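Local coordinates for protein nitroalkane oxidase (Podospora anserina, PDB 3MKH) that catalyses the FAD-dependent oxidation of nitroalkanes to aldehydes or ketones, releasing nitrite and reducing oxygen to hydrogen peroxide, at residues A362-C367 with V394-D399; V282-A287 with S386-T391; A329-A334 with V357-A362. All blocks are in the same frame, centred on the assembly; numbering follows the deposited sequence.

Interaction 1 of 3, residues A362-C367 with V394-D399; sequences AAVKAC and VLPIFD. With FAD (flavin-adenine dinucleotide), chain E.
In the helical C-terminal domain of the acyl-CoA dehydrogenase fold, Ala363 and Val364 of helix 345-374 meet Leu395 and Pro396 on the short helical turn that leads into the flavin site. The contact is small and wholly apolar. Ala363 CB touches one branch of Leu395, with CD1 4.0 Å away. Val364 reaches the proline ring with its CG2 methyl, which lies 3.9 Å from Pro396 CG and nearly as close to CD. With CG1 anti to the backbone N (chi1 178°), CG2 is left beside that N and faces the proline.

The other side of the turn serves the cofactor. FAD O3' donates a 2.8 Å hydrogen bond to Ile397 O, and Val394 CG2 lies 3.6 Å from the flavin methyl C8M. Val394 CG1 stands over the centre of the Phe398 ring, 4.0 Å above its plane, while FAD C7 lies at the ring's edge. The turn itself is closed by Phe398 N bonding to Val394 O at 2.8 Å. Asp399, inferred to be the proton acceptor, follows directly, its OD1 in a salt bridge with Arg406 and hydrogen-bonded to Ser273 OG. Between residues 362-367 and the turn there is van der Waals contact alone; further back along the same helix, Lys356 NZ holds the carbonyls of Leu395 and Phe398 by hydrogen bonds, and the bond from FAD O3' fixes Ile397 O on the cofactor side.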
loop_
_atom_site.group_PDB
_atom_site.type_symbol
_atom_site.label_atom_id
_atom_site.label_comp_id
_atom_site.label_asym_id
_atom_site.label_seq_id
_atom_site.Cartn_x
_atom_site.Cartn_y
_atom_site.Cartn_z
ATOM N N ALA A 362 -1.736 -9.402 5.947
ATOM C CA ALA A 362 -2.886 -8.637 6.413
ATOM C C ALA A 362 -2.933 -8.492 7.940
ATOM O O ALA A 362 -3.391 -7.473 8.447
ATOM C CB ALA A 362 -4.184 -9.235 5.889
ATOM N N ALA A 363 -2.474 -9.505 8.673
ATOM C CA ALA A 363 -2.361 -9.384 10.135
ATOM C C ALA A 363 -1.375 -8.291 10.584
ATOM O O ALA A 363 -1.669 -7.492 11.495
ATOM C CB ALA A 363 -1.988 -10.748 10.767
ATOM N N VAL A 364 -0.202 -8.254 9.967
ATOM C CA VAL A 364 0.777 -7.205 10.287
ATOM C C VAL A 364 0.201 -5.804 9.997
ATOM O O VAL A 364 0.255 -4.911 10.842
ATOM C CB VAL A 364 2.111 -7.419 9.518
ATOM C CG1 VAL A 364 3.105 -6.300 9.823
ATOM C CG2 VAL A 364 2.698 -8.802 9.858
ATOM N N LYS A 365 -0.379 -5.632 8.811
ATOM C CA LYS A 365 -1.039 -4.377 8.428
ATOM C C LYS A 365 -2.197 -3.984 9.378
ATOM O O LYS A 365 -2.343 -2.824 9.728
ATOM C CB LYS A 365 -1.509 -4.470 6.965
ATOM C CG LYS A 365 -2.391 -3.321 6.453
ATOM C CD LYS A 365 -1.751 -1.952 6.650
ATOM C CE LYS A 365 -2.398 -0.892 5.726
ATOM N NZ LYS A 365 -3.906 -1.001 5.586
ATOM N N ALA A 366 -3.001 -4.957 9.804
ATOM C CA ALA A 366 -4.070 -4.698 10.757
ATOM C C ALA A 366 -3.528 -4.205 12.087
ATOM O O ALA A 366 -4.116 -3.320 12.707
ATOM C CB ALA A 366 -4.899 -5.957 10.988
ATOM N N CYS A 367 -2.450 -4.829 12.564
ATOM C CA CYS A 367 -1.886 -4.443 13.849
ATOM C C CYS A 367 -1.301 -3.025 13.793
ATOM O O CYS A 367 -1.468 -2.247 14.739
ATOM C CB CYS A 367 -0.861 -5.475 14.331
ATOM S SG CYS A 367 -1.607 -7.051 14.848
ATOM N N VAL A 394 5.730 -12.396 12.923
ATOM C CA VAL A 394 6.268 -13.722 12.638
ATOM C C VAL A 394 5.526 -14.453 11.497
ATOM O O VAL A 394 6.075 -15.341 10.860
ATOM C CB VAL A 394 6.273 -14.625 13.886
ATOM C CG1 VAL A 394 4.954 -15.407 13.991
ATOM C CG2 VAL A 394 7.459 -15.562 13.829
ATOM N N LEU A 395 4.272 -14.098 11.258
ATOM C CA LEU A 395 3.450 -14.902 10.349
ATOM C C LEU A 395 3.980 -14.936 8.911
ATOM O O LEU A 395 4.021 -16.002 8.300
ATOM C CB LEU A 395 1.975 -14.472 10.405
ATOM C CG LEU A 395 1.318 -14.629 11.793
ATOM C CD1 LEU A 395 -0.151 -14.204 11.697
ATOM C CD2 LEU A 395 1.421 -16.070 12.340
ATOM N N PRO A 396 4.381 -13.775 8.361
ATOM C CA PRO A 396 4.904 -13.796 6.993
ATOM C C PRO A 396 6.239 -14.531 6.903
ATOM O O PRO A 396 6.516 -15.140 5.872
ATOM C CB PRO A 396 5.101 -12.304 6.683
ATOM C CG PRO A 396 4.113 -11.608 7.570
ATOM C CD PRO A 396 4.209 -12.395 8.849
ATOM N N ILE A 397 7.029 -14.502 7.978
ATOM C CA ILE A 397 8.409 -14.985 7.929
ATOM C C ILE A 397 8.590 -16.425 8.389
ATOM O O ILE A 397 9.572 -17.069 8.027
ATOM C CB ILE A 397 9.393 -14.057 8.702
ATOM C CG1 ILE A 397 8.973 -13.894 10.167
ATOM C CG2 ILE A 397 9.470 -12.679 8.046
ATOM C CD1 ILE A 397 9.902 -12.935 10.953
ATOM N N PHE A 398 7.650 -16.947 9.173
ATOM C CA PHE A 398 7.813 -18.306 9.671
ATOM C C PHE A 398 6.996 -19.272 8.823
ATOM O O PHE A 398 6.364 -18.856 7.837
ATOM C CB PHE A 398 7.556 -18.424 11.198
ATOM C CG PHE A 398 6.108 -18.679 11.592
ATOM C CD1 PHE A 398 5.054 -18.377 10.733
ATOM C CD2 PHE A 398 5.812 -19.190 12.849
ATOM C CE1 PHE A 398 3.738 -18.602 11.114
ATOM C CE2 PHE A 398 4.483 -19.421 13.237
ATOM C CZ PHE A 398 3.455 -19.130 12.371
ATOM N N ASP A 399 7.069 -20.552 9.171
ATOM C CA ASP A 399 6.385 -21.601 8.429
ATOM C C ASP A 399 6.661 -21.499 6.926
ATOM O O ASP A 399 5.749 -21.664 6.110
ATOM C CB ASP A 399 4.883 -21.532 8.701
ATOM C CG ASP A 399 4.209 -22.887 8.562
ATOM O OD1 ASP A 399 3.323 -23.025 7.691
ATOM O OD2 ASP A 399 4.574 -23.810 9.328
HETATM P PA FAD E . 15.637 -18.371 4.919
HETATM O O1A FAD E . 16.403 -19.402 4.221
HETATM O O2A FAD E . 16.029 -17.989 6.277
HETATM O O5B FAD E . 15.611 -17.056 3.996
HETATM C C5B FAD E . 15.677 -15.753 4.570
HETATM C C4B FAD E . 15.330 -14.638 3.566
HETATM O O4B FAD E . 16.305 -14.634 2.515
HETATM C C3B FAD E . 13.990 -14.894 2.881
HETATM O O3B FAD E . 12.937 -14.285 3.630
HETATM C C2B FAD E . 14.159 -14.170 1.557
HETATM O O2B FAD E . 13.832 -12.793 1.706
HETATM C C1B FAD E . 15.651 -14.322 1.259
HETATM N N9A FAD E . 15.829 -15.445 0.297
HETATM C C8A FAD E . 16.504 -16.569 0.519
HETATM N N7A FAD E . 16.447 -17.347 -0.555
HETATM C C5A FAD E . 15.730 -16.712 -1.474
HETATM C C6A FAD E . 15.342 -17.019 -2.771
HETATM N N6A FAD E . 15.699 -18.168 -3.329
HETATM N N1A FAD E . 14.604 -16.135 -3.451
HETATM C C2A FAD E . 14.245 -14.989 -2.902
HETATM N N3A FAD E . 14.599 -14.665 -1.670
HETATM C C4A FAD E . 15.336 -15.503 -0.933
HETATM N N1 FAD E . 11.088 -24.397 11.541
HETATM C C2 FAD E . 10.916 -25.775 11.577
HETATM O O2 FAD E . 11.653 -26.491 10.915
HETATM N N3 FAD E . 9.910 -26.334 12.358
HETATM C C4 FAD E . 9.070 -25.523 13.117
HETATM O O4 FAD E . 8.188 -26.029 13.806
HETATM C C4X FAD E . 9.242 -24.146 13.081
HETATM N N5 FAD E . 8.414 -23.300 13.825
HETATM C C5X FAD E . 8.814 -21.979 14.047
HETATM C C6 FAD E . 8.216 -21.208 15.040
HETATM C C7 FAD E . 8.629 -19.898 15.252
HETATM C C7M FAD E . 7.985 -19.045 16.340
HETATM C C8 FAD E . 9.639 -19.360 14.466
HETATM C C8M FAD E . 10.103 -17.920 14.689
HETATM C C9 FAD E . 10.227 -20.127 13.471
HETATM C C9A FAD E . 9.819 -21.435 13.263
HETATM N N10 FAD E . 10.414 -22.209 12.268
HETATM C C10 FAD E . 10.248 -23.589 12.295
HETATM C "C1'" FAD E . 11.204 -21.583 11.181
HETATM C "C2'" FAD E . 10.298 -21.152 10.026
HETATM O "O2'" FAD E . 9.674 -22.293 9.446
HETATM C "C3'" FAD E . 11.045 -20.357 8.942
HETATM O "O3'" FAD E . 10.085 -19.826 8.040
HETATM C "C4'" FAD E . 12.047 -21.197 8.136
HETATM O "O4'" FAD E . 13.262 -21.343 8.859
HETATM C "C5'" FAD E . 12.349 -20.523 6.793
HETATM O "O5'" FAD E . 12.783 -19.174 6.974
HETATM P P FAD E . 12.885 -18.176 5.736
HETATM O O1P FAD E . 11.665 -18.318 4.932
HETATM O O2P FAD E . 13.255 -16.848 6.227
HETATM O O3P FAD E . 14.097 -18.833 4.898
#

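Interaction 2 of 3, residues V282-A287 with S386-T391; sequences VGLMRA and SDLLNT
Leu284 and Leu388 both carry CG anti to the carbonyl carbon, with chi1 -65° and -78°, and, on nearly antiparallel helices, the two side chains slide past each other in opposite directions. Their CD2 methyls meet at 3.9 Å. Leu388 CD2 is shared, since it also lies 3.9 Å from Ala287 CB, one turn further along helix 262-298. Leu284 also straddles a methyl of Thr391: CD1 and CD2 both lie 3.8 Å from Thr391 CG2, the two side chains meeting at a slant.

Thr391 thus offers carbon to the interface and turns its hydroxyl back to its own helix. OG1 donates a 2.8 Å bond to Asp387 O, which also accepts from Thr391 N at 2.9 Å; the two donors arrive from opposite faces of the carbonyl plane. An alanine here, lacking the methyl and the hydroxyl, would probably open a gap against both methyls of Leu284 and leave Asp387 O without its second donor.

The axes of the two short segments run nearly antiparallel, at 162°, and approach to 10.5 Å. Tyr86 of helix 75-88 touches both Leu284 and Thr391, while Asn390 O is hydrogen-bonded to Tyr379 OH of a second subunit. Between the two segments the seam is purely aliphatic, and the one hydroxyl among the touching side chains is satisfied within its own helix.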
loop_
_atom_site.group_PDB
_atom_site.type_symbol
_atom_site.label_atom_id
_atom_site.label_comp_id
_atom_site.label_asym_id
_atom_site.label_seq_id
_atom_site.Cartn_x
_atom_site.Cartn_y
_atom_site.Cartn_z
ATOM N N VAL A 282 -6.098 -14.566 10.844
ATOM C CA VAL A 282 -7.470 -14.154 11.131
ATOM C C VAL A 282 -7.676 -13.923 12.622
ATOM O O VAL A 282 -8.321 -12.955 13.029
ATOM C CB VAL A 282 -8.512 -15.203 10.637
ATOM C CG1 VAL A 282 -9.937 -14.758 10.988
ATOM C CG2 VAL A 282 -8.363 -15.454 9.132
ATOM N N GLY A 283 -7.131 -14.822 13.438
ATOM C CA GLY A 283 -7.279 -14.715 14.883
ATOM C C GLY A 283 -6.656 -13.447 15.449
ATOM O O GLY A 283 -7.240 -12.782 16.306
ATOM N N LEU A 284 -5.451 -13.114 14.996
ATOM C CA LEU A 284 -4.817 -11.886 15.475
ATOM C C LEU A 284 -5.582 -10.654 14.994
ATOM O O LEU A 284 -5.682 -9.672 15.715
ATOM C CB LEU A 284 -3.367 -11.788 15.004
ATOM C CG LEU A 284 -2.383 -12.825 15.515
ATOM C CD1 LEU A 284 -0.996 -12.565 14.906
ATOM C CD2 LEU A 284 -2.329 -12.815 17.056
ATOM N N MET A 285 -6.096 -10.707 13.765
ATOM C CA MET A 285 -6.838 -9.575 13.211
ATOM C C MET A 285 -8.111 -9.348 14.002
ATOM O O MET A 285 -8.432 -8.220 14.377
ATOM C CB MET A 285 -7.146 -9.801 11.728
ATOM C CG MET A 285 -5.872 -9.826 10.876
ATOM S SD MET A 285 -6.117 -10.323 9.157
ATOM C CE MET A 285 -6.929 -8.853 8.522
ATOM N N ARG A 286 -8.826 -10.434 14.265
ATOM C CA ARG A 286 -10.004 -10.389 15.127
ATOM C C ARG A 286 -9.646 -9.800 16.496
ATOM O O ARG A 286 -10.326 -8.908 16.998
ATOM C CB ARG A 286 -10.597 -11.804 15.279
ATOM C CG ARG A 286 -11.610 -11.915 16.395
ATOM C CD ARG A 286 -12.765 -12.828 15.999
ATOM N NE ARG A 286 -12.451 -14.261 15.960
ATOM C CZ ARG A 286 -12.413 -15.043 17.032
ATOM N NH1 ARG A 286 -12.608 -14.525 18.241
ATOM N NH2 ARG A 286 -12.175 -16.343 16.902
ATOM N N ALA A 287 -8.567 -10.290 17.105
ATOM C CA ALA A 287 -8.175 -9.763 18.418
ATOM C C ALA A 287 -7.843 -8.266 18.358
ATOM O O ALA A 287 -8.205 -7.516 19.250
ATOM C CB ALA A 287 -6.983 -10.547 19.009
ATOM N N SER A 386 0.860 -3.783 21.326
ATOM C CA SER A 386 2.256 -4.056 21.007
ATOM C C SER A 386 2.499 -5.564 20.855
ATOM O O SER A 386 3.136 -6.007 19.900
ATOM C CB SER A 386 3.182 -3.466 22.075
ATOM O OG SER A 386 4.530 -3.780 21.808
ATOM N N ASP A 387 1.986 -6.345 21.798
ATOM C CA ASP A 387 2.145 -7.793 21.739
ATOM C C ASP A 387 1.481 -8.364 20.492
ATOM O O ASP A 387 1.999 -9.315 19.899
ATOM C CB ASP A 387 1.553 -8.461 22.977
ATOM C CG ASP A 387 2.436 -8.310 24.204
ATOM O OD1 ASP A 387 3.600 -7.854 24.063
ATOM O OD2 ASP A 387 1.957 -8.662 25.304
ATOM N N LEU A 388 0.330 -7.811 20.104
ATOM C CA LEU A 388 -0.334 -8.271 18.871
ATOM C C LEU A 388 0.569 -8.072 17.653
ATOM O O LEU A 388 0.775 -8.994 16.875
ATOM C CB LEU A 388 -1.686 -7.577 18.659
ATOM C CG LEU A 388 -2.796 -8.167 19.532
ATOM C CD1 LEU A 388 -3.940 -7.181 19.667
ATOM C CD2 LEU A 388 -3.268 -9.473 18.908
ATOM N N LEU A 389 1.105 -6.865 17.488
ATOM C CA LEU A 389 2.058 -6.588 16.402
ATOM C C LEU A 389 3.264 -7.554 16.433
ATOM O O LEU A 389 3.628 -8.170 15.432
ATOM C CB LEU A 389 2.570 -5.136 16.522
ATOM C CG LEU A 389 3.631 -4.759 15.487
ATOM C CD1 LEU A 389 3.090 -5.052 14.083
ATOM C CD2 LEU A 389 4.057 -3.292 15.615
ATOM N N ASN A 390 3.887 -7.688 17.596
ATOM C CA ASN A 390 5.060 -8.541 17.702
ATOM C C ASN A 390 4.770 -10.028 17.547
ATOM O O ASN A 390 5.683 -10.818 17.322
ATOM C CB ASN A 390 5.826 -8.257 18.982
ATOM C CG ASN A 390 6.618 -6.978 18.881
ATOM O OD1 ASN A 390 7.533 -6.888 18.080
ATOM N ND2 ASN A 390 6.234 -5.967 19.650
ATOM N N THR A 391 3.504 -10.400 17.659
ATOM C CA THR A 391 3.087 -11.760 17.305
ATOM C C THR A 391 2.890 -11.829 15.798
ATOM O O THR A 391 3.369 -12.745 15.119
ATOM C CB THR A 391 1.777 -12.145 18.047
ATOM O OG1 THR A 391 1.989 -12.052 19.462
ATOM C CG2 THR A 391 1.338 -13.583 17.693
#

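Interaction 3 of 3, residues A329-A334 with V357-A362; sequences ALTWKA and VFCSEA
Thr331 OG1 is hydrogen-bonded to Ala327 O, one turn earlier in its own helix, and faces Cys359 across the contact, with the sulfur SG 3.3 Å away. The hydroxyl stands beside the backbone N of Thr331 (chi1 -67°), a setting in which it can serve the carbonyl behind it and still look across at the thiol. This oxygen-sulfur approach is a close contact without a hydrogen bond between the two segments; Ala327 O is the strong partner of the hydroxyl. Ala327 also packs against Cys359, so the Cys359 side chain meets two successive turns of helix 311-340.

Next to this pair the contact is apolar. Leu330 sends its CD2 methyl to the root of the Phe358 side chain, 3.7 Å from CB and 4.0 Å from CG, and lies obliquely to the ring. Phe358 extends with CG anti to the backbone N (chi1 177°), which carries the ring along helix 311-340 toward Ala326, Ala327 and Gln323, and to Gln323 of a third subunit as well.

All four touching residues are buried, and Ala329 packs on Ala329 of that third subunit, placing the seam close to a subunit interface. The two helices follow each other in the chain and run in opposing senses, forming a helical hairpin within the C-terminal helix bundle characteristic of the acyl-CoA dehydrogenase family.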
loop_
_atom_site.group_PDB
_atom_site.type_symbol
_atom_site.label_atom_id
_atom_site.label_comp_id
_atom_site.label_asym_id
_atom_site.label_seq_id
_atom_site.Cartn_x
_atom_site.Cartn_y
_atom_site.Cartn_z
ATOM N N ALA A 329 -12.558 -15.717 4.829
ATOM C CA ALA A 329 -13.196 -16.283 3.640
ATOM C C ALA A 329 -12.180 -17.052 2.797
ATOM O O ALA A 329 -12.437 -18.190 2.380
ATOM C CB ALA A 329 -13.854 -15.161 2.819
ATOM N N LEU A 330 -11.022 -16.426 2.558
ATOM C CA LEU A 330 -9.941 -17.050 1.803
ATOM C C LEU A 330 -9.389 -18.279 2.532
ATOM O O LEU A 330 -9.180 -19.329 1.921
ATOM C CB LEU A 330 -8.805 -16.046 1.517
ATOM C CG LEU A 330 -7.612 -16.678 0.779
ATOM C CD1 LEU A 330 -8.074 -17.315 -0.509
ATOM C CD2 LEU A 330 -6.511 -15.662 0.493
ATOM N N THR A 331 -9.151 -18.146 3.839
ATOM C CA THR A 331 -8.648 -19.277 4.613
ATOM C C THR A 331 -9.608 -20.477 4.529
ATOM O O THR A 331 -9.176 -21.616 4.364
ATOM C CB THR A 331 -8.395 -18.903 6.089
ATOM O OG1 THR A 331 -7.311 -17.972 6.157
ATOM C CG2 THR A 331 -8.029 -20.135 6.899
ATOM N N TRP A 332 -10.907 -20.225 4.667
ATOM C CA TRP A 332 -11.885 -21.329 4.628
ATOM C C TRP A 332 -11.994 -21.954 3.229
ATOM O O TRP A 332 -12.152 -23.170 3.085
ATOM C CB TRP A 332 -13.250 -20.860 5.127
ATOM C CG TRP A 332 -13.294 -20.660 6.629
ATOM C CD1 TRP A 332 -12.229 -20.641 7.493
ATOM C CD2 TRP A 332 -14.462 -20.468 7.436
ATOM N NE1 TRP A 332 -12.666 -20.444 8.787
ATOM C CE2 TRP A 332 -14.031 -20.336 8.778
ATOM C CE3 TRP A 332 -15.832 -20.400 7.155
ATOM C CZ2 TRP A 332 -14.922 -20.133 9.834
ATOM C CZ3 TRP A 332 -16.716 -20.192 8.206
ATOM C CH2 TRP A 332 -16.255 -20.067 9.529
ATOM N N LYS A 333 -11.911 -21.124 2.196
ATOM C CA LYS A 333 -11.885 -21.655 0.829
ATOM C C LYS A 333 -10.694 -22.604 0.639
ATOM O O LYS A 333 -10.841 -23.716 0.113
ATOM C CB LYS A 333 -11.871 -20.516 -0.207
ATOM C CG LYS A 333 -11.554 -20.966 -1.628
ATOM C CD LYS A 333 -12.607 -21.917 -2.191
ATOM C CE LYS A 333 -12.146 -22.482 -3.567
ATOM N NZ LYS A 333 -13.128 -23.384 -4.238
ATOM N N ALA A 334 -9.512 -22.167 1.067
ATOM C CA ALA A 334 -8.315 -22.992 0.968
ATOM C C ALA A 334 -8.461 -24.262 1.802
ATOM O O ALA A 334 -8.055 -25.336 1.372
ATOM C CB ALA A 334 -7.065 -22.204 1.417
ATOM N N VAL A 357 0.010 -16.403 2.545
ATOM C CA VAL A 357 0.599 -15.123 2.184
ATOM C C VAL A 357 -0.347 -13.955 2.459
ATOM O O VAL A 357 0.060 -12.939 3.012
ATOM C CB VAL A 357 1.052 -15.099 0.709
ATOM C CG1 VAL A 357 1.529 -13.697 0.319
ATOM C CG2 VAL A 357 2.144 -16.138 0.488
ATOM N N PHE A 358 -1.612 -14.087 2.080
ATOM C CA PHE A 358 -2.552 -12.974 2.240
ATOM C C PHE A 358 -2.775 -12.616 3.711
ATOM O O PHE A 358 -2.708 -11.454 4.093
ATOM C CB PHE A 358 -3.911 -13.299 1.592
ATOM C CG PHE A 358 -4.956 -12.212 1.777
ATOM C CD1 PHE A 358 -5.789 -12.206 2.886
ATOM C CD2 PHE A 358 -5.079 -11.184 0.854
ATOM C CE1 PHE A 358 -6.755 -11.205 3.060
ATOM C CE2 PHE A 358 -6.028 -10.187 1.018
ATOM C CZ PHE A 358 -6.872 -10.195 2.123
ATOM N N CYS A 359 -3.077 -13.635 4.515
ATOM C CA CYS A 359 -3.499 -13.447 5.890
ATOM C C CYS A 359 -2.327 -13.047 6.790
ATOM O O CYS A 359 -2.501 -12.238 7.698
ATOM C CB CYS A 359 -4.171 -14.717 6.435
ATOM S SG CYS A 359 -5.712 -15.195 5.549
ATOM N N SER A 360 -1.145 -13.610 6.544
ATOM C CA SER A 360 0.013 -13.261 7.373
ATOM C C SER A 360 0.311 -11.777 7.214
ATOM O O SER A 360 0.544 -11.077 8.191
ATOM C CB SER A 360 1.248 -14.106 7.018
ATOM O OG SER A 360 1.650 -13.869 5.679
ATOM N N GLU A 361 0.268 -11.285 5.982
ATOM C CA GLU A 361 0.628 -9.896 5.729
ATOM C C GLU A 361 -0.500 -8.954 6.142
ATOM O O GLU A 361 -0.254 -7.858 6.666
ATOM C CB GLU A 361 1.063 -9.708 4.264
ATOM C CG GLU A 361 2.420 -10.370 4.024
ATOM C CD GLU A 361 2.906 -10.320 2.582
ATOM O OE1 GLU A 361 2.339 -9.557 1.766
ATOM O OE2 GLU A 361 3.877 -11.046 2.278
ATOM N N ALA A 362 -1.736 -9.402 5.947
ATOM C CA ALA A 362 -2.886 -8.637 6.413
ATOM C C ALA A 362 -2.933 -8.492 7.940
ATOM O O ALA A 362 -3.391 -7.473 8.447
ATOM C CB ALA A 362 -4.184 -9.235 5.889
#

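In the fold
All three contacts lie in the C-terminal helical domain. Helix 345-374 takes part in interactions 1 and 3, which share Ala362, and Met285 of helix 262-298 packs on Ala362 and Ala363, tying interaction 2 to the same helix. Interactions 1 and 3 are buried, whereas interaction 2 is partly buried. Apolar contact dominates throughout, but its setting differs: interaction 1 backs the turn that bonds FAD, interaction 2 is an aliphatic seam between helices, and interaction 3 adds a hydroxyl-thiol approach. Leu395 of interaction 1 also touches Leu284 of interaction 2. Interactions 1 and 2 touch the second subunit; interactions 2 and 3 touch the third.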